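Side-chain contacts in BexL (Amycolatopsis orientalis, PDB 4XRW), which probably catalyses cyclisation and aromatisation of the polyketide chain in BE-7585A biosynthesis, as a di-domain aromatase/cyclase of a type II polyketide synthase: residues V192-A195 with A196-A199; T224-K227 with D228-H232; L284-A287 with N288-K291. One frame throughout, in Å; residues are numbered along the deposited sequence.

Contact 1: V192-A195 with A196-A199; sequences VDQA and ALWA
The turn joining helix 185-193 to helix 198-201, in the second helix-grip domain, folds the indole of Trp198 back so that one face lies against Ala195, along the end of the first helix. Gln194 leaves the helical conformation and forms the centre of an inverse gamma turn, marked by a weak bond from Ala195 N to Asp193 O. A short 3-10 segment then carries the chain onward. Leu197 N donates to Gln194 O at 3.2 Å and Trp198 N to Ala195 O at 3.0 Å, both donors standing above the carbonyl planes. With CG opposite the carbonyl carbon (chi1 -74°), Trp198 brings its ring back against the preceding turn. Ala195 CA sits 3.6 Å from the centroid of the five-membered ring, almost exactly on its normal, a CH-pi contact, and Ala195 CB lies over the same indole, 3.8 Å from Trp198 CD2. The small methyl of alanine lets the backbone come this close to the ring. The six-membered part extends to Val192, with Trp198 CZ2 3.3 Å from Val192 O, which also bonds Arg238, and 4.0 Å from Val192 CG1. Gln194 and Leu197 run side by side on a more exposed flank. Trp198 NE1 is satisfied by Phe191 O, and the indole also touches Leu220 and Met222. A broad ring with one polar N-H thus suits the tight link between two consecutive helices that packs against the curved sheet of a helix-grip fold.

Contact 2: T224-K227 with D228-H232; sequences TRAK and DGSVH
Thr224 and His232 form the antiparallel hydrogen-bonded pair that leads into a surface hairpin loop between strands 217-225 and 231-241. The tip is a type I turn from Ala226 to Gly229 with a G1 bulge: Gly229 N donates to Ala226 O at 3.1 Å, while Ala226 N bonds Ser230 O at 2.8 Å in a nearly straight line. Gly229 has positive phi (86°), where a side chain would press on the preceding carbonyl oxygen. Asp228 braces the turn. Asp228 OD1 accepts from Ser230 N at 2.9 Å, making an Asx turn, and from Ser230 OG at 2.5 Å on its syn lone pair. Ser230 OG, set between its own N and carbonyl carbon (chi1 59°), reaches that oxygen while lying 3.6 Å from Ala226 CB. Ala226 CB also meets the edge of the His232 ring, 3.9 Å from His232 CE1. Two polar side chains suit this place because a water joins them, bridging Thr224 OG1 and His232 ND1; on the other face, the aliphatic part of Arg225 runs beside Val231. Beyond the hairpin, strand 217-225 is flanked by edge strand 205-212, and the Arg225 backbone bonds to His204.

Contact 3: L284-A287 with N288-K291; sequences LNTA and NIAK
Asn285 and Asn288 face each other across the turn that leads from the end of strand 274-284 into helix 289-293, in the second helix-grip domain. Extended away from its own backbone N (chi1 -170°), the Asn285 side chain brings its amide beside that of Asn288, with the two planes 58° apart. The facing atoms, Asn285 ND2 and Asn288 ND2, are 3.1 Å apart, but both are donors as modelled and make no hydrogen bond with each other. Asn288 ND2 instead finds its acceptor in Ala255 O. Asn285 OD1 reaches forward along the chain and receives a weak bond from Ala287 N at 3.3 Å, so an amide suits this place by pairing with a backbone N-H within the turn. Thr286 follows, with its carbonyl turned toward the helix. Thr286 O accepts a straight but weak bond from Ile289 N at 3.3 Å. The Ile289 side chain folds back toward the first segment: Ile289 CD1 reaches Thr286 CA at 3.6 Å and Ile289 CG1 comes equally close to Asn285 O. A branched apolar chain suits this position because it also packs on Ala302 of helix 299-326 and on Leu256, covering the inner side of the turn. Thr286 adds CB and its methyl to the same apolar patch and touches Val299, also of helix 299-326. On the hydrated side, one water donates to Thr286 O and accepts from Ala290 N, filling the place of a direct bond between residues four apart. At Ala287, whose small side chain suits an exposed turn, the pattern repeats: a second water donates to Ala287 O at 2.9 Å and accepts from Lys291 N at 2.6 Å.

All three contacts belong to the second of the two domains and follow one another in series, with none nested or crossing. From the N terminus, contact 1 closes the turn between the two short helices that follow the first strand, 172-181. The chain then runs through strand 205-212 to the hairpin of contact 2, which joins neighbouring strands of the same sheet. After the remaining strands, contact 3 turns the last of them, 274-284, into the short helix that precedes the long helix 299-326. Contacts 1 and 2 come within about 7 Å at their nearest atoms, whereas the centres of contacts 1 and 3 are about 32 Å apart.

Contact 1: V192-A195 with A196-A199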
loop_
_atom_site.group_PDB
_atom_site.type_symbol
_atom_site.label_atom_id
_atom_site.label_comp_id
_atom_site.label_asym_id
_atom_site.label_seq_id
_atom_site.Cartn_x
_atom_site.Cartn_y
_atom_site.Cartn_z
ATOM N N VAL A 192 -13.722 8.731 10.995
ATOM C CA VAL A 192 -12.799 7.645 10.569
ATOM C C VAL A 192 -11.310 7.999 10.858
ATOM O O VAL A 192 -10.510 7.124 11.193
ATOM C CB VAL A 192 -12.987 7.326 9.081
ATOM C CG1 VAL A 192 -12.148 6.202 8.695
ATOM C CG2 VAL A 192 -14.487 6.968 8.805
ATOM N N ASP A 193 -10.968 9.271 10.748
ATOM C CA ASP A 193 -9.603 9.749 11.033
ATOM C C ASP A 193 -9.245 9.578 12.510
ATOM O O ASP A 193 -8.153 9.120 12.863
ATOM C CB ASP A 193 -9.484 11.216 10.626
ATOM C CG ASP A 193 -8.088 11.800 10.845
ATOM O OD1 ASP A 193 -7.086 11.175 10.435
ATOM O OD2 ASP A 193 -8.017 12.911 11.413
ATOM N N GLN A 194 -10.168 9.958 13.389
ATOM C CA GLN A 194 -9.908 9.956 14.814
ATOM C C GLN A 194 -10.112 8.580 15.421
ATOM O O GLN A 194 -11.035 8.315 16.238
ATOM C CB GLN A 194 -10.786 11.027 15.499
ATOM C CG GLN A 194 -10.461 12.404 14.980
ATOM C CD GLN A 194 -11.330 13.511 15.563
ATOM O OE1 GLN A 194 -11.875 13.388 16.654
ATOM N NE2 GLN A 194 -11.448 14.596 14.827
ATOM N N ALA A 195 -9.225 7.662 15.047
ATOM C CA ALA A 195 -9.417 6.273 15.393
ATOM C C ALA A 195 -9.102 5.991 16.860
ATOM O O ALA A 195 -9.519 4.971 17.389
ATOM C CB ALA A 195 -8.572 5.364 14.467
ATOM N N ALA A 196 -8.439 6.921 17.536
ATOM C CA ALA A 196 -8.175 6.759 18.958
ATOM C C ALA A 196 -9.473 6.636 19.735
ATOM O O ALA A 196 -9.496 6.051 20.808
ATOM C CB ALA A 196 -7.340 7.920 19.480
ATOM N N LEU A 197 -10.556 7.176 19.165
ATOM C CA LEU A 197 -11.868 7.173 19.813
ATOM C C LEU A 197 -12.709 5.946 19.490
ATOM O O LEU A 197 -13.843 5.810 19.972
ATOM C CB LEU A 197 -12.621 8.444 19.407
ATOM C CG LEU A 197 -11.925 9.780 19.725
ATOM C CD1 LEU A 197 -12.754 10.934 19.232
ATOM C CD2 LEU A 197 -11.648 9.957 21.242
ATOM N N TRP A 198 -12.197 5.054 18.641
ATOM C CA TRP A 198 -12.986 3.903 18.216
ATOM C C TRP A 198 -13.267 2.878 19.308
ATOM O O TRP A 198 -14.218 2.125 19.186
ATOM C CB TRP A 198 -12.304 3.199 17.035
ATOM C CG TRP A 198 -12.401 3.888 15.734
ATOM C CD1 TRP A 198 -13.009 5.077 15.455
ATOM C CD2 TRP A 198 -11.849 3.430 14.498
ATOM N NE1 TRP A 198 -12.889 5.383 14.126
ATOM C CE2 TRP A 198 -12.186 4.388 13.506
ATOM C CE3 TRP A 198 -11.116 2.302 14.129
ATOM C CZ2 TRP A 198 -11.824 4.248 12.186
ATOM C CZ3 TRP A 198 -10.750 2.166 12.800
ATOM C CH2 TRP A 198 -11.092 3.144 11.849
ATOM N N ALA A 199 -12.464 2.827 20.380
ATOM C CA ALA A 199 -12.776 1.890 21.448
ATOM C C ALA A 199 -14.071 2.311 22.168
ATOM O O ALA A 199 -14.731 1.467 22.751
ATOM C CB ALA A 199 -11.634 1.775 22.445
#

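Contact 2: T224-K227 with D228-H232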
loop_
_atom_site.group_PDB
_atom_site.type_symbol
_atom_site.label_atom_id
_atom_site.label_comp_id
_atom_site.label_asym_id
_atom_site.label_seq_id
_atom_site.Cartn_x
_atom_site.Cartn_y
_atom_site.Cartn_z
ATOM N N THR A 224 -9.532 -6.046 18.360
ATOM C CA THR A 224 -10.899 -6.284 17.924
ATOM C C THR A 224 -11.375 -7.664 18.347
ATOM O O THR A 224 -10.568 -8.539 18.619
ATOM C CB THR A 224 -11.032 -6.193 16.436
ATOM O OG1 THR A 224 -10.088 -7.087 15.833
ATOM C CG2 THR A 224 -10.748 -4.790 15.976
ATOM N N ARG A 225 -12.694 -7.830 18.401
ATOM C CA ARG A 225 -13.281 -9.155 18.557
ATOM C C ARG A 225 -14.084 -9.468 17.319
ATOM O O ARG A 225 -14.931 -8.677 16.920
ATOM C CB ARG A 225 -14.174 -9.225 19.788
ATOM C CG ARG A 225 -14.838 -10.606 19.909
ATOM C CD ARG A 225 -15.876 -10.662 21.000
ATOM N NE ARG A 225 -15.334 -11.197 22.238
ATOM C CZ ARG A 225 -15.339 -10.563 23.408
ATOM N NH1 ARG A 225 -15.850 -9.336 23.525
ATOM N NH2 ARG A 225 -14.833 -11.166 24.477
ATOM N N ALA A 226 -13.852 -10.645 16.740
ATOM C CA ALA A 226 -14.505 -11.029 15.506
ATOM C C ALA A 226 -15.801 -11.789 15.806
ATOM O O ALA A 226 -16.077 -12.148 16.959
ATOM C CB ALA A 226 -13.571 -11.872 14.658
ATOM N N LYS A 227 -16.584 -12.030 14.759
ATOM C CA LYS A 227 -17.866 -12.726 14.889
ATOM C C LYS A 227 -17.723 -14.117 15.533
ATOM O O LYS A 227 -18.521 -14.500 16.389
ATOM C CB LYS A 227 -18.523 -12.866 13.517
ATOM C CG LYS A 227 -19.338 -11.662 13.069
ATOM C CD LYS A 227 -20.426 -12.120 12.102
ATOM C CE LYS A 227 -21.255 -13.251 12.724
ATOM N NZ LYS A 227 -22.219 -13.873 11.760
ATOM N N ASP A 228 -16.692 -14.855 15.133
ATOM C CA ASP A 228 -16.497 -16.218 15.626
ATOM C C ASP A 228 -15.867 -16.292 17.019
ATOM O O ASP A 228 -15.500 -17.373 17.485
ATOM C CB ASP A 228 -15.655 -17.007 14.624
ATOM C CG ASP A 228 -14.232 -16.476 14.475
ATOM O OD1 ASP A 228 -13.793 -15.611 15.272
ATOM O OD2 ASP A 228 -13.532 -16.960 13.555
ATOM N N GLY A 229 -15.748 -15.149 17.685
ATOM C CA GLY A 229 -15.273 -15.112 19.049
ATOM C C GLY A 229 -13.762 -15.061 19.149
ATOM O O GLY A 229 -13.205 -15.054 20.239
ATOM N N SER A 230 -13.081 -15.049 18.012
ATOM C CA SER A 230 -11.638 -14.900 18.039
ATOM C C SER A 230 -11.343 -13.428 18.261
ATOM O O SER A 230 -12.160 -12.571 17.904
ATOM C CB SER A 230 -11.005 -15.378 16.738
ATOM O OG SER A 230 -11.518 -14.634 15.663
ATOM N N VAL A 231 -10.180 -13.146 18.817
ATOM C CA VAL A 231 -9.768 -11.771 19.042
ATOM C C VAL A 231 -8.430 -11.498 18.351
ATOM O O VAL A 231 -7.642 -12.409 18.088
ATOM C CB VAL A 231 -9.675 -11.441 20.545
ATOM C CG1 VAL A 231 -11.043 -11.526 21.193
ATOM C CG2 VAL A 231 -8.678 -12.361 21.262
ATOM N N HIS A 232 -8.205 -10.237 18.028
ATOM C CA HIS A 232 -7.074 -9.848 17.197
ATOM C C HIS A 232 -6.430 -8.554 17.636
ATOM O O HIS A 232 -7.052 -7.701 18.264
ATOM C CB HIS A 232 -7.518 -9.729 15.758
ATOM C CG HIS A 232 -8.095 -10.990 15.213
ATOM N ND1 HIS A 232 -9.451 -11.178 15.052
ATOM C CD2 HIS A 232 -7.503 -12.151 14.841
ATOM C CE1 HIS A 232 -9.669 -12.390 14.575
ATOM N NE2 HIS A 232 -8.506 -13.001 14.439
HETATM O O HOH W 1 -11.424 -8.825 14.572
#

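Contact 3: L284-A287 with N288-K291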
loop_
_atom_site.group_PDB
_atom_site.type_symbol
_atom_site.label_atom_id
_atom_site.label_comp_id
_atom_site.label_asym_id
_atom_site.label_seq_id
_atom_site.Cartn_x
_atom_site.Cartn_y
_atom_site.Cartn_z
ATOM N N LEU A 284 -4.976 -13.114 -1.933
ATOM C CA LEU A 284 -5.018 -14.298 -1.075
ATOM C C LEU A 284 -3.707 -15.062 -0.986
ATOM O O LEU A 284 -2.877 -15.025 -1.887
ATOM C CB LEU A 284 -6.110 -15.250 -1.559
ATOM C CG LEU A 284 -7.529 -14.751 -1.436
ATOM C CD1 LEU A 284 -8.482 -15.734 -2.124
ATOM C CD2 LEU A 284 -7.879 -14.601 0.012
ATOM N N ASN A 285 -3.529 -15.732 0.147
ATOM C CA ASN A 285 -2.400 -16.602 0.396
ATOM C C ASN A 285 -2.969 -18.006 0.273
ATOM O O ASN A 285 -3.679 -18.471 1.163
ATOM C CB ASN A 285 -1.816 -16.356 1.790
ATOM C CG ASN A 285 -0.504 -17.055 2.014
ATOM O OD1 ASN A 285 -0.113 -17.929 1.248
ATOM N ND2 ASN A 285 0.191 -16.671 3.084
ATOM N N THR A 286 -2.707 -18.668 -0.839
ATOM C CA THR A 286 -3.329 -19.966 -1.076
ATOM C C THR A 286 -2.690 -21.046 -0.207
ATOM O O THR A 286 -3.317 -22.049 0.071
ATOM C CB THR A 286 -3.231 -20.366 -2.566
ATOM O OG1 THR A 286 -1.857 -20.382 -2.958
ATOM C CG2 THR A 286 -3.973 -19.367 -3.433
ATOM N N ALA A 287 -1.456 -20.828 0.244
ATOM C CA ALA A 287 -0.715 -21.843 1.000
ATOM C C ALA A 287 -1.385 -22.209 2.317
ATOM O O ALA A 287 -1.147 -23.293 2.864
ATOM C CB ALA A 287 0.700 -21.363 1.284
ATOM N N ASN A 288 -2.204 -21.301 2.836
ATOM C CA ASN A 288 -2.793 -21.479 4.158
ATOM C C ASN A 288 -4.298 -21.734 4.164
ATOM O O ASN A 288 -4.900 -21.818 5.228
ATOM C CB ASN A 288 -2.477 -20.247 5.008
ATOM C CG ASN A 288 -1.001 -20.077 5.227
ATOM O OD1 ASN A 288 -0.287 -21.058 5.450
ATOM N ND2 ASN A 288 -0.519 -18.836 5.144
ATOM N N ILE A 289 -4.903 -21.871 2.988
ATOM C CA ILE A 289 -6.353 -21.996 2.899
ATOM C C ILE A 289 -6.838 -23.282 3.578
ATOM O O ILE A 289 -7.852 -23.279 4.286
ATOM C CB ILE A 289 -6.834 -21.977 1.440
ATOM C CG1 ILE A 289 -6.586 -20.596 0.834
ATOM C CG2 ILE A 289 -8.331 -22.297 1.357
ATOM C CD1 ILE A 289 -6.842 -20.513 -0.645
ATOM N N ALA A 290 -6.106 -24.369 3.368
ATOM C CA ALA A 290 -6.488 -25.666 3.933
ATOM C C ALA A 290 -6.275 -25.694 5.446
ATOM O O ALA A 290 -7.141 -26.142 6.194
ATOM C CB ALA A 290 -5.700 -26.783 3.270
ATOM N N LYS A 291 -5.117 -25.208 5.886
ATOM C CA LYS A 291 -4.783 -25.183 7.305
ATOM C C LYS A 291 -5.773 -24.323 8.098
ATOM O O LYS A 291 -6.039 -24.590 9.275
ATOM C CB LYS A 291 -3.356 -24.669 7.510
ATOM C CG LYS A 291 -3.071 -24.212 8.934
ATOM C CD LYS A 291 -1.643 -24.531 9.365
ATOM C CE LYS A 291 -1.627 -25.576 10.478
ATOM N NZ LYS A 291 -2.350 -26.830 10.092
HETATM O O HOH W 2 -4.330 -24.622 1.182
HETATM O O HOH W 3 -2.971 -24.961 4.444
#